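Local coordinates for uncharacterized protein (Bacteroides eggerthii, PDB 4FTD) that is of unknown function but joins a six-bladed beta-propeller to an immunoglobulin-like domain and may take part in carbohydrate metabolism, at residues A134-R139 against N407-A412; S131-A134 against C140-Y143; I217-T222 against G278-D283; T269-V274 against M298-Y303. One frame throughout, in Å; residues are numbered along the deposited sequence.

Contact 1 of 4, residues A134-R139 against N407-A412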
loop_
_atom_site.group_PDB
_atom_site.type_symbol
_atom_site.label_atom_id
_atom_site.label_comp_id
_atom_site.label_asym_id
_atom_site.label_seq_id
_atom_site.Cartn_x
_atom_site.Cartn_y
_atom_site.Cartn_z
ATOM N N ALA A 134 20.373 3.216 12.087
ATOM C CA ALA A 134 20.526 4.207 13.111
ATOM C C ALA A 134 21.515 5.272 12.681
ATOM O O ALA A 134 21.639 6.233 13.374
ATOM C CB ALA A 134 20.956 3.578 14.420
ATOM N N THR A 135 22.210 5.133 11.554
ATOM C CA THR A 135 23.165 6.182 11.084
ATOM C C THR A 135 22.852 6.553 9.685
ATOM O O THR A 135 22.117 5.862 9.022
ATOM C CB THR A 135 24.649 5.756 11.166
ATOM O OG1 THR A 135 25.031 4.974 10.029
ATOM C CG2 THR A 135 24.931 4.975 12.458
ATOM N N ASN A 136 23.442 7.633 9.203
ATOM C CA ASN A 136 23.231 8.000 7.813
ATOM C C ASN A 136 24.136 7.231 6.846
ATOM O O ASN A 136 24.254 7.584 5.692
ATOM C CB ASN A 136 23.292 9.500 7.641
ATOM C CG ASN A 136 24.654 10.062 7.848
ATOM O OD1 ASN A 136 25.634 9.341 8.055
ATOM N ND2 ASN A 136 24.739 11.377 7.765
ATOM N N TYR A 137 24.815 6.195 7.329
ATOM C CA TYR A 137 25.569 5.296 6.422
ATOM C C TYR A 137 24.681 4.281 5.708
ATOM O O TYR A 137 25.138 3.584 4.839
ATOM C CB TYR A 137 26.754 4.630 7.156
ATOM C CG TYR A 137 27.901 5.597 7.235
ATOM C CD1 TYR A 137 27.848 6.663 8.119
ATOM C CD2 TYR A 137 28.991 5.503 6.387
ATOM C CE1 TYR A 137 28.882 7.588 8.194
ATOM C CE2 TYR A 137 30.032 6.430 6.438
ATOM C CZ TYR A 137 29.958 7.484 7.333
ATOM O OH TYR A 137 30.982 8.411 7.450
ATOM N N THR A 138 23.408 4.218 6.065
ATOM C CA THR A 138 22.429 3.405 5.327
ATOM C C THR A 138 21.267 4.326 5.010
ATOM O O THR A 138 20.633 4.850 5.913
ATOM C CB THR A 138 21.870 2.230 6.187
ATOM O OG1 THR A 138 22.917 1.349 6.565
ATOM C CG2 THR A 138 20.788 1.456 5.412
ATOM N N ARG A 139 21.007 4.529 3.729
ATOM C CA ARG A 139 19.966 5.477 3.251
ATOM C C ARG A 139 18.895 4.826 2.409
ATOM O O ARG A 139 17.984 5.481 1.897
ATOM C CB ARG A 139 20.635 6.590 2.461
ATOM C CG ARG A 139 21.614 7.352 3.306
ATOM C CD ARG A 139 22.197 8.560 2.596
ATOM N NE ARG A 139 23.213 9.147 3.492
ATOM C CZ ARG A 139 23.827 10.306 3.266
ATOM N NH1 ARG A 139 23.528 11.023 2.216
ATOM N NH2 ARG A 139 24.755 10.746 4.089
ATOM N N ASN A 407 16.071 15.080 9.744
ATOM C CA ASN A 407 17.519 15.078 9.520
ATOM C C ASN A 407 17.834 15.585 8.112
ATOM O O ASN A 407 16.928 15.826 7.290
ATOM C CB ASN A 407 18.118 13.674 9.811
ATOM C CG ASN A 407 17.603 12.609 8.887
ATOM O OD1 ASN A 407 17.776 12.737 7.675
ATOM N ND2 ASN A 407 17.035 11.507 9.440
ATOM N N GLY A 408 19.120 15.761 7.835
ATOM C CA GLY A 408 19.565 16.291 6.541
ATOM C C GLY A 408 19.675 15.262 5.421
ATOM O O GLY A 408 20.050 15.623 4.340
ATOM N N ASN A 409 19.325 13.993 5.649
ATOM C CA ASN A 409 19.483 12.951 4.638
ATOM C C ASN A 409 18.325 11.944 4.753
ATOM O O ASN A 409 18.543 10.749 4.912
ATOM C CB ASN A 409 20.879 12.304 4.768
ATOM C CG ASN A 409 21.243 11.999 6.201
ATOM O OD1 ASN A 409 22.207 12.541 6.726
ATOM N ND2 ASN A 409 20.415 11.194 6.877
ATOM N N ALA A 410 17.106 12.471 4.632
ATOM C CA ALA A 410 15.873 11.779 4.980
ATOM C C ALA A 410 15.331 10.936 3.808
ATOM O O ALA A 410 14.137 10.986 3.455
ATOM C CB ALA A 410 14.853 12.817 5.485
ATOM N N LEU A 411 16.203 10.124 3.227
ATOM C CA LEU A 411 15.808 9.264 2.127
ATOM C C LEU A 411 14.857 8.179 2.715
ATOM O O LEU A 411 15.099 7.633 3.847
ATOM C CB LEU A 411 17.012 8.642 1.384
ATOM C CG LEU A 411 17.817 9.580 0.438
ATOM C CD1 LEU A 411 16.938 10.172 -0.670
ATOM C CD2 LEU A 411 18.554 10.652 1.224
ATOM N N ALA A 412 13.757 7.971 1.990
ATOM C CA ALA A 412 12.686 7.038 2.368
ATOM C C ALA A 412 12.267 6.225 1.164
ATOM O O ALA A 412 12.317 6.721 0.034
ATOM C CB ALA A 412 11.469 7.765 2.941
#
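The side chains of Asn136 and Asn409 cross at about a right angle, their amide planes 65° apart, and Asn136 ND2 donates to Asn409 OD1 at 3.0 Å. Asn409 OD1 lies near the plane of the Asn136 amide, whereas the donor nitrogen stands above the Asn409 carbonyl plane, 43° out of it. On the same amide, Asn409 ND2 donates to the side chain of Gln437, so both ends of the group are held. Asn409 CB rests over the centre of the Arg139 guanidinium, 3.9 Å from Arg139 CZ, and the amide is stacked on that group. The Arg139 chain runs extended from CG to NE, which carries the guanidinium out to Asn409 CB and lets Arg139 NE donate nearly straight (168°) to Asn136 O at 2.9 Å. In this beta-propeller, 134-139 leads into the innermost strand of the blade 138-179 and 407-412 leads into that of the blade closed by strand 120-125, so the contact ties together the first and last blades around the ring. Alongside, Leu411 CB packs 3.3 Å from Arg139 O, an oxygen that also accepts from the side chain of Gln413. The outer side is looser. An ST turn, Tyr137 N to Thr135 OG1, accompanies the type I turn Thr135-Thr138, and the Tyr137 ring is exposed. On the other segment, the Asx turn of Asn407 OD1 and Asn409 N carries Gly408 at the surface.

Contact 2 of 4, residues S131-A134 against C140-Y143; sequences SDFA and CASY
Phe133 reaches from a short 3-10 turn to Ala141 and Cys140 on strand 138-143, the innermost strand of a propeller blade, and its ring packs between the loop that enters the blade and the strand itself. The turn is closed by Ala134 N bonding to Ser131 O at 3.0 Å, and Phe133 sits at its end with CB directed toward the strand. With chi1 at -81°, CG lies beside the backbone N, which places the ring's far end against Cys140 and Ala141. One flank of the ring then leads through CE1 to the backbone of Cys140, whose N is 4.1 Å from that carbon; this N is buried and has no hydrogen-bonding partner in the model. The other flank runs through CE2 to the methyl of Ala141, where CE2 and CB stand 3.6 Å apart. At the tip, CZ also meets this methyl, but at a separation too short to be trusted. The methyl comes to the ring's edge, near its plane, rather than over a face. Val150 of strand 147-152, Ser434 of strand 426-435 and Phe440 of strand 439-446 also pack on the ring, which therefore joins the first blade to the last. The neighbouring Asp132 gives its carboxylate to Asn158 and His160. At the tip itself, Phe133 CZ also lies 3.7 Å from Cys140 O, which approaches the ring obliquely.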
loop_
_atom_site.group_PDB
_atom_site.type_symbol
_atom_site.label_atom_id
_atom_site.label_comp_id
_atom_site.label_asym_id
_atom_site.label_seq_id
_atom_site.Cartn_x
_atom_site.Cartn_y
_atom_site.Cartn_z
ATOM N N SER A 131 19.664 -1.783 13.329
ATOM C CA SER A 131 20.887 -1.082 13.805
ATOM C C SER A 131 21.605 -0.307 12.698
ATOM O O SER A 131 22.038 0.818 12.912
ATOM C CB SER A 131 21.873 -2.064 14.499
ATOM O OG SER A 131 22.246 -3.046 13.540
ATOM N N ASP A 132 21.683 -0.878 11.503
ATOM C CA ASP A 132 22.307 -0.141 10.345
ATOM C C ASP A 132 21.589 1.117 9.928
ATOM O O ASP A 132 22.205 2.071 9.465
ATOM C CB ASP A 132 22.524 -1.051 9.163
ATOM C CG ASP A 132 23.490 -2.165 9.486
ATOM O OD1 ASP A 132 24.470 -1.962 10.230
ATOM O OD2 ASP A 132 23.263 -3.273 8.989
ATOM N N PHE A 133 20.290 1.141 10.182
ATOM C CA PHE A 133 19.483 2.333 9.992
ATOM C C PHE A 133 19.532 3.384 11.089
ATOM O O PHE A 133 18.791 4.340 11.012
ATOM C CB PHE A 133 18.003 1.963 9.703
ATOM C CG PHE A 133 17.769 1.591 8.295
ATOM C CD1 PHE A 133 17.804 2.563 7.342
ATOM C CD2 PHE A 133 17.497 0.285 7.931
ATOM C CE1 PHE A 133 17.616 2.267 6.024
ATOM C CE2 PHE A 133 17.305 -0.040 6.614
ATOM C CZ PHE A 133 17.361 0.962 5.654
ATOM N N ALA A 134 20.373 3.216 12.087
ATOM C CA ALA A 134 20.526 4.207 13.111
ATOM C C ALA A 134 21.515 5.272 12.681
ATOM O O ALA A 134 21.639 6.233 13.374
ATOM C CB ALA A 134 20.956 3.578 14.420
ATOM N N CYS A 140 18.947 3.506 2.306
ATOM C CA CYS A 140 18.014 2.795 1.482
ATOM C C CYS A 140 17.806 1.357 1.908
ATOM O O CYS A 140 18.756 0.657 2.209
ATOM C CB CYS A 140 18.535 2.761 0.068
ATOM S SG CYS A 140 17.400 2.187 -1.236
ATOM N N ALA A 141 16.554 0.939 1.845
ATOM C CA ALA A 141 16.121 -0.431 2.026
ATOM C C ALA A 141 14.978 -0.693 1.048
ATOM O O ALA A 141 14.276 0.225 0.634
ATOM C CB ALA A 141 15.701 -0.692 3.513
ATOM N N SER A 142 14.824 -1.944 0.629
ATOM C CA SER A 142 13.803 -2.348 -0.300
ATOM C C SER A 142 13.267 -3.744 0.130
ATOM O O SER A 142 13.890 -4.422 0.921
ATOM C CB SER A 142 14.376 -2.368 -1.724
ATOM O OG SER A 142 13.412 -2.757 -2.704
ATOM N N TYR A 143 12.084 -4.097 -0.339
ATOM C CA TYR A 143 11.362 -5.307 0.091
ATOM C C TYR A 143 10.591 -5.888 -1.066
ATOM O O TYR A 143 10.074 -5.156 -1.862
ATOM C CB TYR A 143 10.427 -4.932 1.216
ATOM C CG TYR A 143 9.245 -5.856 1.509
ATOM C CD1 TYR A 143 8.001 -5.632 0.903
ATOM C CD2 TYR A 143 9.328 -6.853 2.457
ATOM C CE1 TYR A 143 6.907 -6.419 1.187
ATOM C CE2 TYR A 143 8.206 -7.636 2.776
ATOM C CZ TYR A 143 7.010 -7.401 2.122
ATOM O OH TYR A 143 5.927 -8.143 2.374
#

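Contact 3 of 4, residues I217-T222 against G278-D283; sequences IYYWET and GHKTVD
Two consecutive blades of the propeller meet here: strand 215-220 is the third strand of one, and 278-283 holds the turn between the two outer strands, 270-277 and 281-291, of the next. Tyr219 CG lies anti to the backbone N (chi1 174°), which sends the ring out from its strand toward that turn. Lys280 crosses it at about a right angle, with its CG over one face in a CH-pi contact 3.8 Å from the centroid of the Tyr219 ring and 16° off the ring normal. The nearest ring atom is CE2, 3.7 Å from Lys280 CG, so the methylene sits slightly toward the rim. Along the other flank, His279 O comes obliquely to Tyr219 CE1 at 3.8 Å and accepts a hydrogen bond from Tyr203. Tyr219 OH stands 4.0 Å from His279 CB and donates to Glu221 OE1 at 2.9 Å, meeting that oxygen from above the carboxylate plane, although the oxygen itself lies in the plane of the ring. A bend at chi3 brings the ammonium of Lys280 round toward the acidic groups beside the ring. There it forms a salt bridge with Glu228, while a water donates to Glu221 OE1 (2.8 Å) and accepts from Lys280 NZ (3.2 Å). The aliphatic part of the lysine thus serves the aromatic face and its charged end serves two carboxylates, one directly and one through water; the positive charge probably helps keep Glu221 ionised and a good acceptor for the phenol.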
loop_
_atom_site.group_PDB
_atom_site.type_symbol
_atom_site.label_atom_id
_atom_site.label_comp_id
_atom_site.label_asym_id
_atom_site.label_seq_id
_atom_site.Cartn_x
_atom_site.Cartn_y
_atom_site.Cartn_z
ATOM N N ILE A 217 26.011 1.232 -11.788
ATOM C CA ILE A 217 24.851 0.418 -11.444
ATOM C C ILE A 217 25.305 -1.039 -11.524
ATOM O O ILE A 217 25.940 -1.469 -12.510
ATOM C CB ILE A 217 23.653 0.634 -12.367
ATOM C CG1 ILE A 217 23.325 2.151 -12.469
ATOM C CG2 ILE A 217 22.442 -0.158 -11.924
ATOM C CD1 ILE A 217 22.236 2.491 -13.466
ATOM N N TYR A 218 24.992 -1.744 -10.457
ATOM C CA TYR A 218 25.328 -3.120 -10.274
ATOM C C TYR A 218 24.071 -3.993 -10.158
ATOM O O TYR A 218 23.028 -3.541 -9.649
ATOM C CB TYR A 218 26.111 -3.257 -8.988
ATOM C CG TYR A 218 27.407 -2.454 -8.950
ATOM C CD1 TYR A 218 27.413 -1.142 -8.504
ATOM C CD2 TYR A 218 28.623 -3.029 -9.362
ATOM C CE1 TYR A 218 28.602 -0.411 -8.402
ATOM C CE2 TYR A 218 29.816 -2.310 -9.288
ATOM C CZ TYR A 218 29.798 -0.998 -8.817
ATOM O OH TYR A 218 30.954 -0.307 -8.689
ATOM N N TYR A 219 24.238 -5.272 -10.544
ATOM C CA TYR A 219 23.168 -6.239 -10.619
ATOM C C TYR A 219 23.592 -7.590 -10.055
ATOM O O TYR A 219 24.695 -8.082 -10.368
ATOM C CB TYR A 219 22.798 -6.410 -12.110
ATOM C CG TYR A 219 21.768 -7.495 -12.451
ATOM C CD1 TYR A 219 20.405 -7.220 -12.448
ATOM C CD2 TYR A 219 22.168 -8.747 -12.891
ATOM C CE1 TYR A 219 19.478 -8.185 -12.803
ATOM C CE2 TYR A 219 21.239 -9.716 -13.231
ATOM C CZ TYR A 219 19.893 -9.423 -13.182
ATOM O OH TYR A 219 18.945 -10.360 -13.523
ATOM N N TRP A 220 22.706 -8.194 -9.259
ATOM C CA TRP A 220 22.860 -9.544 -8.759
ATOM C C TRP A 220 21.665 -10.345 -9.227
ATOM O O TRP A 220 20.509 -10.008 -8.896
ATOM C CB TRP A 220 22.863 -9.561 -7.218
ATOM C CG TRP A 220 24.136 -9.097 -6.628
ATOM C CD1 TRP A 220 25.130 -9.880 -6.094
ATOM C CD2 TRP A 220 24.546 -7.748 -6.452
ATOM N NE1 TRP A 220 26.162 -9.096 -5.653
ATOM C CE2 TRP A 220 25.818 -7.775 -5.838
ATOM C CE3 TRP A 220 23.978 -6.505 -6.786
ATOM C CZ2 TRP A 220 26.518 -6.614 -5.535
ATOM C CZ3 TRP A 220 24.679 -5.355 -6.467
ATOM C CH2 TRP A 220 25.928 -5.417 -5.856
ATOM N N GLU A 221 21.927 -11.388 -9.994
ATOM C CA GLU A 221 20.863 -12.257 -10.514
ATOM C C GLU A 221 20.103 -12.915 -9.373
ATOM O O GLU A 221 18.874 -12.939 -9.347
ATOM C CB GLU A 221 21.497 -13.337 -11.416
ATOM C CG GLU A 221 20.539 -14.341 -12.048
ATOM C CD GLU A 221 19.713 -13.786 -13.198
ATOM O OE1 GLU A 221 20.186 -12.890 -13.953
ATOM O OE2 GLU A 221 18.576 -14.279 -13.369
ATOM N N THR A 222 20.868 -13.457 -8.435
ATOM C CA THR A 222 20.362 -14.076 -7.231
ATOM C C THR A 222 21.212 -13.567 -6.050
ATOM O O THR A 222 22.308 -13.052 -6.258
ATOM C CB THR A 222 20.545 -15.628 -7.256
ATOM O OG1 THR A 222 21.916 -15.950 -6.992
ATOM C CG2 THR A 222 20.122 -16.268 -8.592
ATOM N N GLY A 278 15.680 -5.931 -20.732
ATOM C CA GLY A 278 16.110 -7.295 -20.477
ATOM C C GLY A 278 16.792 -7.436 -19.132
ATOM O O GLY A 278 17.708 -8.208 -19.010
ATOM N N HIS A 279 16.372 -6.664 -18.129
ATOM C CA HIS A 279 16.881 -6.710 -16.767
ATOM C C HIS A 279 18.285 -6.126 -16.553
ATOM O O HIS A 279 18.537 -5.654 -15.477
ATOM C CB HIS A 279 16.889 -8.119 -16.148
ATOM C CG HIS A 279 15.589 -8.844 -16.232
ATOM N ND1 HIS A 279 15.262 -9.626 -17.318
ATOM C CD2 HIS A 279 14.560 -8.948 -15.369
ATOM C CE1 HIS A 279 14.079 -10.169 -17.114
ATOM N NE2 HIS A 279 13.622 -9.769 -15.947
ATOM N N LYS A 280 19.185 -6.243 -17.529
ATOM C CA LYS A 280 20.596 -5.915 -17.335
ATOM C C LYS A 280 21.177 -4.957 -18.320
ATOM O O LYS A 280 22.346 -4.631 -18.176
ATOM C CB LYS A 280 21.422 -7.192 -17.531
ATOM C CG LYS A 280 21.104 -8.314 -16.602
ATOM C CD LYS A 280 21.650 -9.610 -17.143
ATOM C CE LYS A 280 23.133 -9.706 -16.994
ATOM N NZ LYS A 280 23.572 -11.047 -17.500
ATOM N N THR A 281 20.448 -4.571 -19.372
ATOM C CA THR A 281 21.044 -3.763 -20.435
ATOM C C THR A 281 20.620 -2.311 -20.267
ATOM O O THR A 281 19.453 -2.003 -20.456
ATOM C CB THR A 281 20.594 -4.259 -21.827
ATOM O OG1 THR A 281 20.942 -5.636 -21.948
ATOM C CG2 THR A 281 21.273 -3.505 -22.955
ATOM N N VAL A 282 21.572 -1.436 -19.928
ATOM C CA VAL A 282 21.331 -0.005 -19.727
ATOM C C VAL A 282 21.678 0.705 -21.064
ATOM O O VAL A 282 22.814 0.672 -21.505
ATOM C CB VAL A 282 22.143 0.523 -18.538
ATOM C CG1 VAL A 282 22.055 2.034 -18.389
ATOM C CG2 VAL A 282 21.672 -0.155 -17.247
ATOM N N ASP A 283 20.692 1.338 -21.693
ATOM C CA ASP A 283 20.889 2.077 -22.960
ATOM C C ASP A 283 21.495 3.488 -22.756
ATOM O O ASP A 283 20.762 4.486 -22.631
ATOM C CB ASP A 283 19.548 2.154 -23.718
ATOM C CG ASP A 283 19.675 2.783 -25.099
ATOM O OD1 ASP A 283 20.791 3.256 -25.460
ATOM O OD2 ASP A 283 18.649 2.815 -25.816
HETATM O O HOH W 1 22.837 -12.747 -14.900
#

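Contact 4 of 4, residues T269-V274 against M298-Y303; sequences TEFLKV and MVTNVY
Phe271 CG stands anti to the carbonyl carbon (chi1 -78°), which aims the ring across at Thr300 and Val302. Thr300, with chi1 at -176°, holds OG1 anti to the backbone N and CG2 between the backbone N and the carbonyl carbon, and both branches reach the tip of the ring from the opposite direction. Phe271 CZ lies 3.6 Å from Thr300 CG2 and 3.7 Å from Thr300 OG1. The hydroxyl is in the ring plane at the edge, whereas the methyl comes in obliquely. The hydroxyl's polar needs are met within its own blade, by the backbone oxygen of Ser314 and the indole NH of Trp313, which hold the side chain in this orientation against the ring. Val302 uses its CG2 branch alone. That methyl sits over one face, 4.1 Å from the centroid of the Phe271 ring and 22° off its normal, in a CH-pi contact displaced toward the rim; the closest approach is 3.8 Å, to Phe271 CZ. No hydrogen bond joins the two segments, so one buried aromatic ring, set against two alternate residues of the facing strand, makes the whole contact. This is the face-to-face packing of neighbouring blades in a beta-propeller. Strand 270-277 is third in its blade and strand 300-304 innermost in the next, with Phe262 of strand 259-264 packing on both Phe271 and Val302, and Leu327, in the loop between strands 318-323 and 329-332, touching the same phenylalanine ring.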
loop_
_atom_site.group_PDB
_atom_site.type_symbol
_atom_site.label_atom_id
_atom_site.label_comp_id
_atom_site.label_asym_id
_atom_site.label_seq_id
_atom_site.Cartn_x
_atom_site.Cartn_y
_atom_site.Cartn_z
ATOM N N THR A 269 17.869 20.147 -9.998
ATOM C CA THR A 269 17.704 20.820 -11.299
ATOM C C THR A 269 17.159 19.849 -12.344
ATOM O O THR A 269 16.540 20.274 -13.311
ATOM C CB THR A 269 18.998 21.438 -11.852
ATOM O OG1 THR A 269 19.945 20.393 -12.093
ATOM C CG2 THR A 269 19.580 22.521 -10.888
ATOM N N GLU A 270 17.405 18.554 -12.186
ATOM C CA GLU A 270 16.979 17.593 -13.189
ATOM C C GLU A 270 16.900 16.198 -12.653
ATOM O O GLU A 270 17.288 15.939 -11.528
ATOM C CB GLU A 270 17.981 17.627 -14.389
ATOM C CG GLU A 270 19.506 17.607 -14.064
ATOM C CD GLU A 270 20.121 16.217 -13.841
ATOM O OE1 GLU A 270 19.384 15.216 -13.881
ATOM O OE2 GLU A 270 21.369 16.098 -13.632
ATOM N N PHE A 271 16.404 15.310 -13.507
ATOM C CA PHE A 271 16.502 13.874 -13.370
ATOM C C PHE A 271 17.218 13.334 -14.593
ATOM O O PHE A 271 16.995 13.796 -15.692
ATOM C CB PHE A 271 15.124 13.227 -13.350
ATOM C CG PHE A 271 14.406 13.337 -12.048
ATOM C CD1 PHE A 271 13.509 14.349 -11.829
ATOM C CD2 PHE A 271 14.613 12.412 -11.053
ATOM C CE1 PHE A 271 12.844 14.449 -10.637
ATOM C CE2 PHE A 271 13.950 12.504 -9.860
ATOM C CZ PHE A 271 13.059 13.523 -9.650
ATOM N N LEU A 272 18.065 12.345 -14.384
ATOM C CA LEU A 272 18.579 11.472 -15.437
ATOM C C LEU A 272 17.577 10.338 -15.517
ATOM O O LEU A 272 17.312 9.699 -14.529
ATOM C CB LEU A 272 19.955 10.899 -15.078
ATOM C CG LEU A 272 21.045 11.973 -14.903
ATOM C CD1 LEU A 272 22.407 11.314 -14.670
ATOM C CD2 LEU A 272 21.093 12.964 -16.082
ATOM N N LYS A 273 16.961 10.160 -16.679
ATOM C CA LYS A 273 16.076 9.027 -16.977
ATOM C C LYS A 273 16.918 7.977 -17.725
ATOM O O LYS A 273 17.232 8.147 -18.888
ATOM C CB LYS A 273 14.878 9.463 -17.843
ATOM C CG LYS A 273 13.959 8.301 -18.156
ATOM C CD LYS A 273 12.615 8.702 -18.721
ATOM C CE LYS A 273 12.703 9.033 -20.197
ATOM N NZ LYS A 273 11.396 8.766 -20.829
ATOM N N VAL A 274 17.240 6.887 -17.061
ATOM C CA VAL A 274 18.175 5.857 -17.582
ATOM C C VAL A 274 17.392 4.628 -18.056
ATOM O O VAL A 274 16.791 3.954 -17.249
ATOM C CB VAL A 274 19.163 5.468 -16.497
ATOM C CG1 VAL A 274 20.162 4.414 -17.002
ATOM C CG2 VAL A 274 19.928 6.710 -16.013
HETATM N N MSE A 298 16.761 16.862 -2.915
HETATM C CA MSE A 298 17.422 15.576 -3.129
HETATM C C MSE A 298 16.585 14.351 -2.733
HETATM O O MSE A 298 16.963 13.233 -3.127
HETATM C CB MSE A 298 18.711 15.530 -2.343
HETATM C CG MSE A 298 18.476 15.668 -0.818
HETATM SE SE MSE A 298 20.106 15.294 0.096
HETATM C CE MSE A 298 20.124 13.392 -0.019
ATOM N N VAL A 299 15.527 14.553 -1.916
ATOM C CA VAL A 299 14.586 13.500 -1.479
ATOM C C VAL A 299 13.334 13.611 -2.329
ATOM O O VAL A 299 12.414 14.365 -2.036
ATOM C CB VAL A 299 14.265 13.555 0.029
ATOM C CG1 VAL A 299 13.474 12.291 0.478
ATOM C CG2 VAL A 299 15.574 13.718 0.817
ATOM N N THR A 300 13.326 12.842 -3.417
ATOM C CA THR A 300 12.278 12.915 -4.454
ATOM C C THR A 300 12.277 11.586 -5.216
ATOM O O THR A 300 13.304 10.875 -5.245
ATOM C CB THR A 300 12.536 14.093 -5.421
ATOM O OG1 THR A 300 11.470 14.227 -6.367
ATOM C CG2 THR A 300 13.894 13.933 -6.131
ATOM N N ASN A 301 11.131 11.246 -5.802
ATOM C CA ASN A 301 10.956 10.002 -6.495
ATOM C C ASN A 301 9.941 10.139 -7.580
ATOM O O ASN A 301 9.043 10.943 -7.478
ATOM C CB ASN A 301 10.430 8.912 -5.552
ATOM C CG ASN A 301 11.415 8.487 -4.457
ATOM O OD1 ASN A 301 11.260 8.899 -3.330
ATOM N ND2 ASN A 301 12.415 7.655 -4.792
ATOM N N VAL A 302 10.067 9.262 -8.557
ATOM C CA VAL A 302 9.234 9.169 -9.759
ATOM C C VAL A 302 8.916 7.675 -9.999
ATOM O O VAL A 302 9.812 6.895 -10.374
ATOM C CB VAL A 302 9.932 9.782 -11.020
ATOM C CG1 VAL A 302 9.032 9.628 -12.257
ATOM C CG2 VAL A 302 10.259 11.280 -10.845
ATOM N N TYR A 303 7.662 7.275 -9.795
ATOM C CA TYR A 303 7.249 5.876 -9.916
ATOM C C TYR A 303 6.046 5.689 -10.837
ATOM O O TYR A 303 5.022 6.401 -10.754
ATOM C CB TYR A 303 6.949 5.228 -8.537
ATOM C CG TYR A 303 8.191 4.910 -7.724
ATOM C CD1 TYR A 303 9.090 3.950 -8.142
ATOM C CD2 TYR A 303 8.429 5.514 -6.528
ATOM C CE1 TYR A 303 10.247 3.669 -7.442
ATOM C CE2 TYR A 303 9.567 5.257 -5.814
ATOM C CZ TYR A 303 10.472 4.318 -6.250
ATOM O OH TYR A 303 11.591 4.077 -5.504
#

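Overall arrangement
All four contacts lie in the propeller. Contacts 1, 2 and 4 are buried, and contact 3 is nearer the surface. Contacts 1 and 2 share Ala134 and strand 138-143, linking the first blade to the last in two ways: through a polar asparagine and arginine cluster in contact 1 and through an aromatic ring in contact 2. Contacts 3 and 4 use the same sheet from its two sides, one toward the preceding blade and one toward the next, and meet where Val282 packs on Val274. Both set a ring against an aliphatic group, but contact 3 adds charges and a water that contact 4 lacks. Contact 1 also touches contact 4, through Leu411 and Met298, so the entry loops of inner strands 300-304 and 412-420 pack together.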